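Local coordinates for lectin-like protein (Entamoeba histolytica HM-1:IMSS-A, PDB 5ZBT) that is of unknown function but, through this legume lectin-like domain of an ERGIC-53-like membrane protein, may bind D-mannose, at residues E37-N42 against S67-K72; P78-Q83 against I173-N178; D111-Y116 against G123-F128; I133-V138 against Y154-V159; D165-V170 against V188-M193. All coordinates share one frame; numbering follows the deposited sequence.

Contact 1 of 5, residues E37-N42 against S67-K72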
# COMPACT_ATOMS: atom_id res chain seq x y z
N GLU A 37 5.44 -19.86 1.33
CA GLU A 37 6.00 -19.82 2.68
C GLU A 37 6.76 -18.52 2.91
O GLU A 37 6.83 -18.03 4.05
CB GLU A 37 6.87 -21.06 2.96
CG GLU A 37 8.33 -21.05 2.47
CD GLU A 37 9.08 -22.35 2.82
OE1 GLU A 37 10.26 -22.29 3.27
OE2 GLU A 37 8.49 -23.44 2.67
N ASN A 38 7.29 -17.91 1.85
CA ASN A 38 7.95 -16.62 2.02
C ASN A 38 6.97 -15.54 2.46
O ASN A 38 7.32 -14.68 3.27
CB ASN A 38 8.65 -16.20 0.72
CG ASN A 38 9.37 -14.87 0.87
OD1 ASN A 38 10.11 -14.65 1.85
ND2 ASN A 38 9.14 -13.96 -0.07
N VAL A 39 5.75 -15.56 1.92
CA VAL A 39 4.74 -14.58 2.32
C VAL A 39 4.30 -14.83 3.76
O VAL A 39 4.30 -13.91 4.59
CB VAL A 39 3.54 -14.62 1.35
CG1 VAL A 39 2.48 -13.63 1.79
CG2 VAL A 39 3.97 -14.31 -0.06
N VAL A 40 3.96 -16.09 4.07
CA VAL A 40 3.42 -16.44 5.39
C VAL A 40 4.42 -16.14 6.50
O VAL A 40 4.03 -15.79 7.62
CB VAL A 40 2.98 -17.92 5.41
CG1 VAL A 40 2.70 -18.39 6.83
CG2 VAL A 40 1.74 -18.14 4.54
N ARG A 41 5.71 -16.27 6.22
CA ARG A 41 6.64 -16.13 7.33
C ARG A 41 6.85 -14.67 7.71
O ARG A 41 7.31 -14.39 8.82
CB ARG A 41 7.98 -16.81 7.01
CG ARG A 41 8.90 -16.04 6.09
CD ARG A 41 10.32 -16.60 6.19
NE ARG A 41 10.45 -17.82 5.40
CZ ARG A 41 11.04 -17.86 4.21
NH1 ARG A 41 11.56 -16.74 3.70
NH2 ARG A 41 11.12 -19.01 3.55
N ASN A 42 6.46 -13.74 6.84
CA ASN A 42 6.65 -12.32 7.08
C ASN A 42 5.36 -11.55 7.32
O ASN A 42 5.44 -10.43 7.84
CB ASN A 42 7.43 -11.71 5.91
CG ASN A 42 8.89 -12.15 5.92
OD1 ASN A 42 9.45 -12.40 6.99
ND2 ASN A 42 9.50 -12.25 4.74
N SER A 67 -9.51 -6.34 3.66
CA SER A 67 -8.47 -7.20 4.20
C SER A 67 -7.31 -6.35 4.69
O SER A 67 -7.09 -5.24 4.20
CB SER A 67 -7.94 -8.18 3.15
OG SER A 67 -8.97 -9.02 2.67
N ILE A 68 -6.56 -6.88 5.65
CA ILE A 68 -5.31 -6.28 6.08
C ILE A 68 -4.24 -7.37 6.12
O ILE A 68 -4.47 -8.47 6.63
CB ILE A 68 -5.43 -5.57 7.44
CG1 ILE A 68 -5.86 -6.52 8.55
CG2 ILE A 68 -6.42 -4.41 7.36
CD1 ILE A 68 -6.20 -5.80 9.86
N MET A 69 -3.10 -7.07 5.53
CA MET A 69 -1.93 -7.94 5.54
C MET A 69 -0.88 -7.20 6.37
O MET A 69 -0.43 -6.12 5.97
CB MET A 69 -1.47 -8.18 4.10
CG MET A 69 -0.69 -9.43 3.84
SD MET A 69 -0.39 -9.47 2.08
CE MET A 69 1.08 -10.45 2.03
N ASN A 70 -0.51 -7.76 7.52
CA ASN A 70 0.33 -7.11 8.52
C ASN A 70 1.71 -7.73 8.55
O ASN A 70 1.84 -8.94 8.81
CB ASN A 70 -0.28 -7.22 9.91
CG ASN A 70 -1.32 -6.20 10.17
OD1 ASN A 70 -1.33 -5.14 9.52
ND2 ASN A 70 -2.23 -6.48 11.11
N GLY A 71 2.74 -6.92 8.33
CA GLY A 71 4.11 -7.35 8.54
C GLY A 71 4.29 -7.86 9.96
O GLY A 71 3.84 -7.23 10.92
N LYS A 72 4.93 -9.02 10.11
CA LYS A 72 5.14 -9.54 11.46
C LYS A 72 6.26 -8.79 12.19
O LYS A 72 6.16 -8.60 13.41
CB LYS A 72 5.46 -11.03 11.40
CG LYS A 72 4.31 -11.88 10.92
CD LYS A 72 4.39 -13.27 11.47
CE LYS A 72 4.51 -14.29 10.36
NZ LYS A 72 3.24 -15.05 10.27
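Lys72 reaches across to segment 37-42 and grips it twice, once with its backbone and once with its side chain, supplying donors to two carbonyls, Asn42 O and Val40 O. Its amide N donates to Asn42 O at 2.7 Å, a nearly straight bond (167° at the hydrogen) whose donor is tilted from the carbonyl plane. Its ammonium group NZ donates to Val40 O at 2.9 Å, almost in line with that C=O bond. With CG beside the backbone N (chi1 -66°), CB and CG of the lysine stay against Asn42 O; bends at chi3 and chi4 then bring CE to 3.2 Å from Arg41 O and NZ to Val40 O. NZ also has a long, weak ion pair with Asp44, a charge that would be expected to steady it. Asn42 O takes a second, softer contact from Gly71 CA at 3.4 Å, a CA-H...O approach.

Apart from these polar links, Met69 extends from the strand until its CE meets Val39 CG1 at 3.5 Å, the two side chains crossing at about a right angle. A long, flexible thioether suits this span, and its side chain also touches Tyr43, Val56 and Ile58. The neighbouring Asn70 turns away from the helix, and its amide ND2 donates to Leu107 O. Within the helix, Glu37 and Arg41 form a weak salt bridge one turn apart. The short helix leads straight into strand 43-46, an outermost strand of its sheet in the legume-lectin-like beta-sandwich, and the lysine ties that helix to the second strand, 66-71.

Contact 2 of 5, residues P78-Q83 against I173-N178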
# COMPACT_ATOMS: atom_id res chain seq x y z
N PRO A 78 17.50 1.74 6.62
CA PRO A 78 18.18 2.89 6.01
C PRO A 78 17.35 3.41 4.86
O PRO A 78 16.22 2.95 4.65
CB PRO A 78 19.50 2.29 5.51
CG PRO A 78 19.10 0.89 5.13
CD PRO A 78 18.05 0.46 6.14
N SER A 79 17.89 4.35 4.08
CA SER A 79 17.16 4.85 2.92
C SER A 79 16.72 3.67 2.08
O SER A 79 17.49 2.74 1.83
CB SER A 79 18.03 5.80 2.10
OG SER A 79 18.33 6.93 2.89
N PHE A 80 15.45 3.67 1.70
CA PHE A 80 14.88 2.49 1.09
C PHE A 80 13.94 2.89 -0.03
O PHE A 80 13.51 4.04 -0.14
CB PHE A 80 14.12 1.62 2.11
CG PHE A 80 12.95 2.31 2.75
CD1 PHE A 80 11.70 2.26 2.15
CD2 PHE A 80 13.10 2.99 3.95
CE1 PHE A 80 10.61 2.89 2.72
CE2 PHE A 80 12.03 3.61 4.55
CZ PHE A 80 10.76 3.56 3.93
N GLU A 81 13.63 1.89 -0.85
CA GLU A 81 12.62 2.01 -1.88
C GLU A 81 11.77 0.75 -1.83
O GLU A 81 12.30 -0.36 -1.82
CB GLU A 81 13.25 2.21 -3.27
CG GLU A 81 12.28 1.92 -4.39
CD GLU A 81 12.75 2.41 -5.76
OE1 GLU A 81 13.45 3.44 -5.85
OE2 GLU A 81 12.39 1.75 -6.75
N LEU A 82 10.45 0.93 -1.74
CA LEU A 82 9.51 -0.17 -1.86
C LEU A 82 8.79 -0.07 -3.19
O LEU A 82 8.39 1.03 -3.62
CB LEU A 82 8.50 -0.17 -0.70
CG LEU A 82 9.08 -0.01 0.71
CD1 LEU A 82 8.01 0.38 1.71
CD2 LEU A 82 9.76 -1.29 1.14
N GLN A 83 8.63 -1.22 -3.86
CA GLN A 83 7.94 -1.35 -5.14
C GLN A 83 6.82 -2.37 -4.99
O GLN A 83 7.09 -3.56 -4.78
CB GLN A 83 8.90 -1.77 -6.25
CG GLN A 83 9.93 -0.72 -6.63
CD GLN A 83 10.99 -1.29 -7.53
OE1 GLN A 83 10.78 -2.31 -8.16
NE2 GLN A 83 12.15 -0.64 -7.58
N ILE A 173 7.54 3.78 -3.40
CA ILE A 173 7.65 4.51 -2.14
C ILE A 173 9.13 4.63 -1.80
O ILE A 173 9.79 3.63 -1.51
CB ILE A 173 6.88 3.80 -1.02
CG1 ILE A 173 5.38 3.77 -1.33
CG2 ILE A 173 7.15 4.44 0.34
CD1 ILE A 173 4.66 2.61 -0.68
N LYS A 174 9.66 5.85 -1.84
CA LYS A 174 11.08 6.12 -1.61
C LYS A 174 11.24 7.04 -0.42
O LYS A 174 10.58 8.08 -0.34
CB LYS A 174 11.72 6.78 -2.84
CG LYS A 174 11.88 5.93 -4.07
CD LYS A 174 12.89 6.58 -5.04
CE LYS A 174 12.33 7.86 -5.69
NZ LYS A 174 13.30 8.56 -6.61
N TYR A 175 12.14 6.69 0.50
CA TYR A 175 12.43 7.54 1.64
C TYR A 175 13.94 7.70 1.80
O TYR A 175 14.67 6.71 1.87
CB TYR A 175 11.82 6.97 2.91
CG TYR A 175 12.02 7.84 4.15
CD1 TYR A 175 11.46 9.12 4.22
CD2 TYR A 175 12.74 7.37 5.25
CE1 TYR A 175 11.61 9.91 5.35
CE2 TYR A 175 12.90 8.16 6.40
CZ TYR A 175 12.33 9.42 6.43
OH TYR A 175 12.48 10.21 7.55
N LEU A 176 14.40 8.95 1.86
CA LEU A 176 15.80 9.25 2.16
C LEU A 176 15.90 9.68 3.61
O LEU A 176 15.30 10.70 4.00
CB LEU A 176 16.33 10.34 1.22
CG LEU A 176 15.99 10.06 -0.24
CD1 LEU A 176 16.34 11.26 -1.11
CD2 LEU A 176 16.71 8.82 -0.70
N VAL A 177 16.65 8.91 4.41
CA VAL A 177 16.64 9.05 5.86
C VAL A 177 17.32 10.36 6.28
O VAL A 177 16.81 11.10 7.13
CB VAL A 177 17.32 7.84 6.52
CG1 VAL A 177 17.59 8.10 7.98
CG2 VAL A 177 16.45 6.59 6.36
N ASN A 178 18.48 10.65 5.69
CA ASN A 178 19.18 11.89 6.04
C ASN A 178 18.39 13.12 5.62
O ASN A 178 18.31 14.10 6.37
CB ASN A 178 20.57 11.90 5.42
CG ASN A 178 21.54 11.00 6.15
OD1 ASN A 178 21.19 10.35 7.15
ND2 ASN A 178 22.78 10.96 5.68
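Two neighbouring strands of one sheet of the beta-sandwich, 80-83 and 173-176, pair here in antiparallel fashion, their axes 4.7 Å apart. Phe80 with Tyr175 and Leu82 with Ile173 are hydrogen-bonded pairs, each joined by two backbone bonds; the shortest is Leu82 N to Ile173 O at 2.8 Å. Glu81 and Lys174 form the non-hydrogen-bonded pair between them.

The face of Phe80, Leu82, Ile173 and Tyr175 is buried and mainly apolar. Phe80 CG lies between the backbone N and the carbonyl carbon (chi1 62°), which swings the ring across to its partner strand, where Tyr175 CB sits over the ring face in a CH-pi contact 4.1 Å from the centroid. Tyr175 carries its hydroxyl onward to Ile201 O. On the other face Glu81 and Lys174 run side by side, pointing the same way, so that Glu81 OE1 rests on the methylenes of Lys174, 3.3 Å from CD, while OE2 forms a salt bridge with Arg172.

Just beyond the last backbone pair, the short hydroxyl arm of Ser79 accepts a straight bond from Val177 N, 3.0 Å from OG. This is the antiparallel pairing of strands 80-90 and 170-176 within one sheet of a legume-lectin-type sandwich.

Contact 3 of 5, residues D111-Y116 against G123-F128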
# COMPACT_ATOMS: atom_id res chain seq x y z
N ASP A 111 -12.50 1.19 8.82
CA ASP A 111 -13.18 1.70 7.63
C ASP A 111 -12.27 2.50 6.70
O ASP A 111 -12.72 2.93 5.63
CB ASP A 111 -14.38 2.54 8.06
CG ASP A 111 -15.30 1.77 8.99
OD1 ASP A 111 -15.47 0.54 8.78
OD2 ASP A 111 -15.82 2.38 9.94
N LEU A 112 -11.00 2.68 7.07
CA LEU A 112 -10.05 3.47 6.28
C LEU A 112 -9.33 2.51 5.33
O LEU A 112 -8.26 2.00 5.65
CB LEU A 112 -9.08 4.19 7.20
CG LEU A 112 -8.07 5.19 6.62
CD1 LEU A 112 -8.76 6.12 5.59
CD2 LEU A 112 -7.43 6.01 7.76
N PHE A 113 -9.92 2.26 4.16
CA PHE A 113 -9.40 1.27 3.21
C PHE A 113 -9.07 -0.05 3.91
O PHE A 113 -8.01 -0.63 3.70
CB PHE A 113 -8.16 1.79 2.47
CG PHE A 113 -8.38 3.08 1.76
CD1 PHE A 113 -8.98 3.10 0.51
CD2 PHE A 113 -8.00 4.28 2.34
CE1 PHE A 113 -9.20 4.30 -0.14
CE2 PHE A 113 -8.22 5.48 1.68
CZ PHE A 113 -8.82 5.49 0.44
N GLY A 114 -10.00 -0.52 4.76
CA GLY A 114 -9.82 -1.76 5.48
C GLY A 114 -9.22 -1.65 6.87
O GLY A 114 -9.42 -2.55 7.69
N ALA A 115 -8.50 -0.57 7.18
CA ALA A 115 -7.81 -0.45 8.46
C ALA A 115 -8.44 0.63 9.34
O ALA A 115 -9.28 1.42 8.91
CB ALA A 115 -6.32 -0.15 8.25
N TYR A 116 -8.00 0.65 10.60
CA TYR A 116 -8.59 1.54 11.59
C TYR A 116 -8.22 3.00 11.30
O TYR A 116 -7.16 3.30 10.76
CB TYR A 116 -8.13 1.15 13.01
CG TYR A 116 -9.06 1.66 14.09
CD1 TYR A 116 -10.41 1.29 14.09
CD2 TYR A 116 -8.62 2.52 15.09
CE1 TYR A 116 -11.29 1.77 15.05
CE2 TYR A 116 -9.49 2.99 16.07
CZ TYR A 116 -10.82 2.62 16.04
OH TYR A 116 -11.71 3.07 17.00
N GLY A 123 -0.12 6.39 6.04
CA GLY A 123 -0.92 5.62 5.11
C GLY A 123 -0.78 6.21 3.71
O GLY A 123 -0.91 7.42 3.52
N ILE A 124 -0.47 5.34 2.75
CA ILE A 124 -0.40 5.69 1.33
C ILE A 124 -1.56 4.99 0.65
O ILE A 124 -1.64 3.75 0.67
CB ILE A 124 0.95 5.29 0.71
CG1 ILE A 124 2.10 5.84 1.55
CG2 ILE A 124 1.08 5.78 -0.71
CD1 ILE A 124 3.28 4.93 1.61
N PHE A 125 -2.47 5.76 0.06
CA PHE A 125 -3.73 5.25 -0.44
C PHE A 125 -3.87 5.49 -1.93
O PHE A 125 -3.52 6.57 -2.43
CB PHE A 125 -4.93 5.89 0.30
CG PHE A 125 -4.80 5.88 1.80
CD1 PHE A 125 -4.50 4.71 2.48
CD2 PHE A 125 -4.97 7.04 2.53
CE1 PHE A 125 -4.38 4.69 3.87
CE2 PHE A 125 -4.85 7.03 3.92
CZ PHE A 125 -4.56 5.85 4.59
N ILE A 126 -4.37 4.48 -2.64
CA ILE A 126 -4.82 4.62 -4.02
C ILE A 126 -6.33 4.46 -3.99
O ILE A 126 -6.84 3.40 -3.61
CB ILE A 126 -4.18 3.57 -4.94
CG1 ILE A 126 -2.66 3.55 -4.81
CG2 ILE A 126 -4.61 3.82 -6.40
CD1 ILE A 126 -1.97 2.49 -5.70
N ASN A 127 -7.05 5.51 -4.37
CA ASN A 127 -8.50 5.52 -4.25
C ASN A 127 -9.16 5.60 -5.62
O ASN A 127 -8.85 6.51 -6.40
CB ASN A 127 -8.96 6.68 -3.37
CG ASN A 127 -10.46 6.77 -3.32
OD1 ASN A 127 -11.10 5.94 -2.70
ND2 ASN A 127 -11.04 7.75 -4.00
N PHE A 128 -10.06 4.65 -5.91
CA PHE A 128 -10.90 4.65 -7.11
C PHE A 128 -12.35 5.06 -6.83
O PHE A 128 -13.05 5.49 -7.76
CB PHE A 128 -10.93 3.26 -7.77
CG PHE A 128 -9.60 2.80 -8.30
CD1 PHE A 128 -8.69 2.17 -7.45
CD2 PHE A 128 -9.27 2.96 -9.64
CE1 PHE A 128 -7.46 1.73 -7.93
CE2 PHE A 128 -8.05 2.52 -10.14
CZ PHE A 128 -7.14 1.90 -9.29
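Aromatic stacking carries this contact. The ring of Phe113, at the tip of a turn, lies over Phe125 of strand 123-127 as an offset stack, centroids 4.7 Å apart and planes inclined by 26°. The CD2-CE2 side of Phe113 covers the CB-CG-CD1 part of Phe125, with Phe113 CE2 3.4 Å from Phe125 CG. On the opposite face of Phe125 lies the backbone of Gly123, where a CB would clash with the ring, so glycine suits that place.

Apolar packing adds Leu112, which comes in crosswise to Phe125, its CG 4.1 Å from Phe125 CZ. Among polar groups, Asn127 OD1 lies at the edge of the Phe113 ring, near its plane and 3.6 Å from Phe113 CE1, with amide and ring planes steeply inclined. The amide ND2 of Asn127 is engaged by Glu129 O.

Backbone bonds shape the loop alone. Leu112 and Ala115 exchange two hydrogen bonds round a type I' turn, in which Phe113 and Gly114 adopt left-handed backbone angles; those of Gly114 call for a residue without CB. Phe113 O is held by Ser211 OG.

The turn lies in the loop between strands 97-103 and 122-127. Phe125, which Trp101 meets edge-to-face, sits on strand 122-127, between 97-103 and 135-142 in the sheet.

Contact 4 of 5, residues I133-V138 against Y154-V159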
# COMPACT_ATOMS: atom_id res chain seq x y z
N ILE A 133 -10.61 9.57 -12.23
CA ILE A 133 -9.22 9.13 -12.30
C ILE A 133 -8.79 8.77 -10.88
O ILE A 133 -9.09 9.53 -9.95
CB ILE A 133 -8.33 10.26 -12.87
CG1 ILE A 133 -8.78 10.65 -14.28
CG2 ILE A 133 -6.86 9.87 -12.90
CD1 ILE A 133 -9.15 9.46 -15.15
N PRO A 134 -8.12 7.64 -10.67
CA PRO A 134 -7.69 7.30 -9.31
C PRO A 134 -6.79 8.37 -8.72
O PRO A 134 -6.02 9.05 -9.42
CB PRO A 134 -6.94 5.97 -9.50
CG PRO A 134 -6.69 5.85 -10.96
CD PRO A 134 -7.81 6.57 -11.63
N MET A 135 -6.94 8.56 -7.42
CA MET A 135 -6.16 9.50 -6.64
C MET A 135 -5.19 8.72 -5.76
O MET A 135 -5.51 7.64 -5.27
CB MET A 135 -7.07 10.37 -5.75
CG MET A 135 -7.87 11.39 -6.54
SD MET A 135 -7.97 13.03 -5.82
CE MET A 135 -6.29 13.62 -5.90
N ILE A 136 -4.00 9.27 -5.59
CA ILE A 136 -3.04 8.77 -4.63
C ILE A 136 -2.94 9.82 -3.54
O ILE A 136 -2.87 11.02 -3.84
CB ILE A 136 -1.69 8.47 -5.30
CG1 ILE A 136 -1.85 7.28 -6.25
CG2 ILE A 136 -0.63 8.17 -4.26
CD1 ILE A 136 -0.62 6.97 -7.09
N SER A 137 -3.00 9.38 -2.28
CA SER A 137 -2.96 10.26 -1.12
C SER A 137 -1.95 9.73 -0.12
O SER A 137 -1.68 8.53 -0.07
CB SER A 137 -4.31 10.36 -0.43
OG SER A 137 -5.36 10.31 -1.38
N VAL A 138 -1.40 10.64 0.67
CA VAL A 138 -0.57 10.29 1.81
C VAL A 138 -1.17 10.98 3.02
O VAL A 138 -1.49 12.18 2.97
CB VAL A 138 0.90 10.68 1.63
CG1 VAL A 138 1.66 10.37 2.89
CG2 VAL A 138 1.51 9.92 0.44
N TYR A 154 -1.31 15.78 4.96
CA TYR A 154 -2.17 15.22 3.92
C TYR A 154 -1.73 15.75 2.56
O TYR A 154 -1.67 16.97 2.37
CB TYR A 154 -3.65 15.53 4.16
CG TYR A 154 -4.51 15.05 3.01
CD1 TYR A 154 -4.87 13.71 2.89
CD2 TYR A 154 -4.91 15.91 2.01
CE1 TYR A 154 -5.63 13.25 1.82
CE2 TYR A 154 -5.67 15.47 0.93
CZ TYR A 154 -6.03 14.14 0.84
OH TYR A 154 -6.78 13.71 -0.23
N TYR A 155 -1.45 14.85 1.63
CA TYR A 155 -0.99 15.18 0.29
C TYR A 155 -1.75 14.31 -0.70
O TYR A 155 -2.18 13.20 -0.37
CB TYR A 155 0.51 14.92 0.12
CG TYR A 155 1.44 15.87 0.86
CD1 TYR A 155 1.61 15.77 2.24
CD2 TYR A 155 2.18 16.84 0.18
CE1 TYR A 155 2.47 16.62 2.92
CE2 TYR A 155 3.04 17.69 0.86
CZ TYR A 155 3.18 17.57 2.23
OH TYR A 155 4.02 18.41 2.91
N GLN A 156 -1.91 14.81 -1.93
CA GLN A 156 -2.61 14.00 -2.91
C GLN A 156 -2.12 14.31 -4.32
O GLN A 156 -1.47 15.32 -4.57
CB GLN A 156 -4.13 14.17 -2.81
CG GLN A 156 -4.64 15.54 -3.20
CD GLN A 156 -6.15 15.70 -2.95
OE1 GLN A 156 -6.73 15.03 -2.09
NE2 GLN A 156 -6.77 16.58 -3.71
N CYS A 157 -2.43 13.39 -5.21
CA CYS A 157 -2.14 13.54 -6.62
C CYS A 157 -3.12 12.64 -7.36
O CYS A 157 -3.88 11.88 -6.76
CB CYS A 157 -0.68 13.17 -6.94
SG CYS A 157 -0.49 11.41 -7.42
N SER A 158 -3.07 12.71 -8.68
CA SER A 158 -3.98 11.96 -9.52
C SER A 158 -3.17 11.36 -10.66
O SER A 158 -2.37 12.08 -11.27
CB SER A 158 -5.08 12.88 -10.05
OG SER A 158 -6.08 12.15 -10.72
N VAL A 159 -3.34 10.06 -10.91
CA VAL A 159 -2.61 9.39 -11.98
C VAL A 159 -3.55 8.46 -12.74
O VAL A 159 -4.13 7.54 -12.15
CB VAL A 159 -1.40 8.59 -11.48
CG1 VAL A 159 -0.75 7.86 -12.66
CG2 VAL A 159 -0.39 9.52 -10.83
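Ile136 and Cys157 sit opposite each other on the buried, inward side of this strand pair, with Ile136 CB 3.8 Å from Cys157 SG. That sulfur forms a disulfide with Cys195 in the other sheet, so the branched isoleucine packs beside a covalent strut. Val138 shares this face and leans on Ile184, Ile196 and Ile198; beta-branched aliphatics suit an extended backbone and a dry interior. In the ladder Ile136 and Cys157 bond both ways, Cys157 N to Ile136 O at 2.8 Å, and Val138 and Tyr155 do likewise. Pro134, which has no amide hydrogen to give, ends the pairing as an acceptor, its O taking Val159 N at 3.2 Å and, weakly, Ser158 OG.

The other face is the solvent side and largely polar. Met135, bent at chi2 and chi3, curls its methyl back over the partner strand, and CE lies across the glutamine chain, 3.7 Å from Gln156 CG. Tyr154 reaches back along the same side, its CE1 3.9 Å from CB of Ser137, whose small side chain lies beside the ring. Gln156, Ser158 and Tyr154 are exposed, as fits an outermost strand.

This is an antiparallel beta hairpin at the margin of a lectin-type sandwich, its edge strand stapled to the opposing sheet by a disulfide.

Contact 5 of 5, residues D165-V170 against V188-M193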
# COMPACT_ATOMS: atom_id res chain seq x y z
N ASP A 165 -3.42 -0.64 -16.68
CA ASP A 165 -2.13 -1.16 -17.15
C ASP A 165 -2.15 -2.68 -17.04
O ASP A 165 -2.07 -3.23 -15.94
CB ASP A 165 -1.00 -0.54 -16.33
CG ASP A 165 0.39 -1.00 -16.76
OD1 ASP A 165 0.53 -1.91 -17.61
OD2 ASP A 165 1.38 -0.43 -16.26
N LYS A 166 -2.24 -3.36 -18.19
CA LYS A 166 -2.36 -4.82 -18.19
C LYS A 166 -1.12 -5.53 -17.65
O LYS A 166 -1.22 -6.69 -17.23
CB LYS A 166 -2.66 -5.31 -19.60
CG LYS A 166 -4.00 -4.84 -20.13
CD LYS A 166 -3.86 -3.99 -21.38
CE LYS A 166 -5.08 -4.15 -22.28
NZ LYS A 166 -6.35 -4.25 -21.48
N ASP A 167 0.04 -4.87 -17.65
CA ASP A 167 1.25 -5.46 -17.08
C ASP A 167 1.38 -5.25 -15.58
O ASP A 167 2.30 -5.80 -14.97
CB ASP A 167 2.48 -4.90 -17.76
CG ASP A 167 2.44 -5.06 -19.23
OD1 ASP A 167 2.35 -6.22 -19.70
OD2 ASP A 167 2.47 -4.03 -19.93
N GLY A 168 0.51 -4.45 -14.97
CA GLY A 168 0.62 -4.21 -13.54
C GLY A 168 1.39 -2.95 -13.20
O GLY A 168 2.62 -2.91 -13.31
N ALA A 169 0.66 -1.92 -12.79
CA ALA A 169 1.29 -0.71 -12.30
C ALA A 169 2.11 -1.02 -11.05
O ALA A 169 1.85 -1.99 -10.33
CB ALA A 169 0.24 0.36 -12.01
N VAL A 170 3.11 -0.18 -10.80
CA VAL A 170 4.03 -0.34 -9.68
C VAL A 170 3.98 0.94 -8.86
O VAL A 170 4.34 2.02 -9.36
CB VAL A 170 5.45 -0.63 -10.16
CG1 VAL A 170 6.39 -0.83 -8.98
CG2 VAL A 170 5.43 -1.86 -11.07
N VAL A 188 3.27 3.48 -14.60
CA VAL A 188 2.10 3.05 -15.36
C VAL A 188 2.48 3.04 -16.83
O VAL A 188 2.96 4.04 -17.35
CB VAL A 188 0.90 3.98 -15.12
CG1 VAL A 188 -0.31 3.49 -15.91
CG2 VAL A 188 0.58 4.08 -13.64
N ASN A 189 2.25 1.90 -17.49
CA ASN A 189 2.50 1.77 -18.93
C ASN A 189 3.91 2.24 -19.31
O ASN A 189 4.09 3.10 -20.17
CB ASN A 189 1.44 2.51 -19.73
CG ASN A 189 0.10 1.82 -19.66
OD1 ASN A 189 0.03 0.60 -19.79
ND2 ASN A 189 -0.96 2.58 -19.44
N HIS A 190 4.90 1.69 -18.61
CA HIS A 190 6.33 1.88 -18.85
C HIS A 190 6.84 3.28 -18.52
O HIS A 190 8.00 3.58 -18.83
CB HIS A 190 6.72 1.52 -20.28
CG HIS A 190 6.40 0.10 -20.64
ND1 HIS A 190 7.18 -0.96 -20.25
CD2 HIS A 190 5.37 -0.43 -21.35
CE1 HIS A 190 6.65 -2.09 -20.70
NE2 HIS A 190 5.55 -1.79 -21.37
N ILE A 191 6.05 4.12 -17.87
CA ILE A 191 6.43 5.51 -17.61
C ILE A 191 6.38 5.76 -16.11
O ILE A 191 5.35 5.52 -15.47
CB ILE A 191 5.51 6.50 -18.35
CG1 ILE A 191 5.46 6.16 -19.84
CG2 ILE A 191 5.97 7.94 -18.13
CD1 ILE A 191 4.53 7.09 -20.61
N ASN A 192 7.48 6.26 -15.55
CA ASN A 192 7.53 6.58 -14.13
C ASN A 192 6.91 7.96 -13.94
O ASN A 192 7.38 8.94 -14.52
CB ASN A 192 8.97 6.55 -13.61
CG ASN A 192 9.03 6.50 -12.10
OD1 ASN A 192 8.44 5.63 -11.46
ND2 ASN A 192 9.75 7.44 -11.51
N MET A 193 5.84 8.02 -13.15
CA MET A 193 5.06 9.24 -12.97
C MET A 193 5.30 9.82 -11.59
O MET A 193 5.24 9.11 -10.59
CB MET A 193 3.57 8.95 -13.15
CG MET A 193 3.25 8.18 -14.39
SD MET A 193 3.20 9.27 -15.82
CE MET A 193 1.50 8.98 -16.29
O HOH W 1 4.03 -0.78 -17.70
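Two reverse turns meet here, a type I turn at Asp165-Gly168 and a type I' turn at Val188-Ile191, with the CA atoms of Ala169 and Val188 4.9 Å apart. Asp165 joins them. Its CG stands anti to the backbone N (chi1 -179°), which sends the carboxylate across to the second turn, where OD2 accepts Asn189 N at 2.8 Å. The bond is straight at the hydrogen (172°), although the donor comes from well above the carboxylate plane, 63° out of it. The other oxygen, OD1, turns back to its own loop and takes Asp167 N at 3.0 Å, an Asx turn. One short acidic side chain thus fixes both turns, each oxygen serving a backbone amide. Asn189 has the positive phi that a type I' turn requires, which asparagine tolerates well.

A water extends the link: it donates to Asp165 OD2 and accepts from His190 N at 2.8 Å, while lying over the face of the His190 ring.

Away from the polar cluster the contact is apolar. Ala169 CB meets Val188 CG2 at 4.1 Å, small against branched. Gly168 has a positive phi, and at its backbone angles a CB would jam against the preceding carbonyl O. The pattern is a type I' beta hairpin between strands 181-188 and 191-198, whose Asn189 amide is held by the same aspartate that forms the Asx turn of the 165-168 loop.

The five contacts mark out both sheets of the lectin-like sandwich. Contacts 1, 3 and 4 reach one sheet, and contacts 2 and 5 the other. Contacts 3 and 4, with centres about 12 Å apart, are joined directly as neighbouring strands, through Asn127 N to Met135 O at 2.8 Å. Across the interior, Ile124 CD1 of contact 3 meets Ile173 CD1 of contact 2 at 3.5 Å, and Val159 of contact 4 packs on Val188 of contact 5. Contact 1 touches contact 3 through Ile68 and Gly114 O. Contacts 1 and 4 lie on opposite sides of the chain's centre, about 26 Å between their own centres. Along the chain, contacts 3 and 4 are nested within the loop that contact 2 closes.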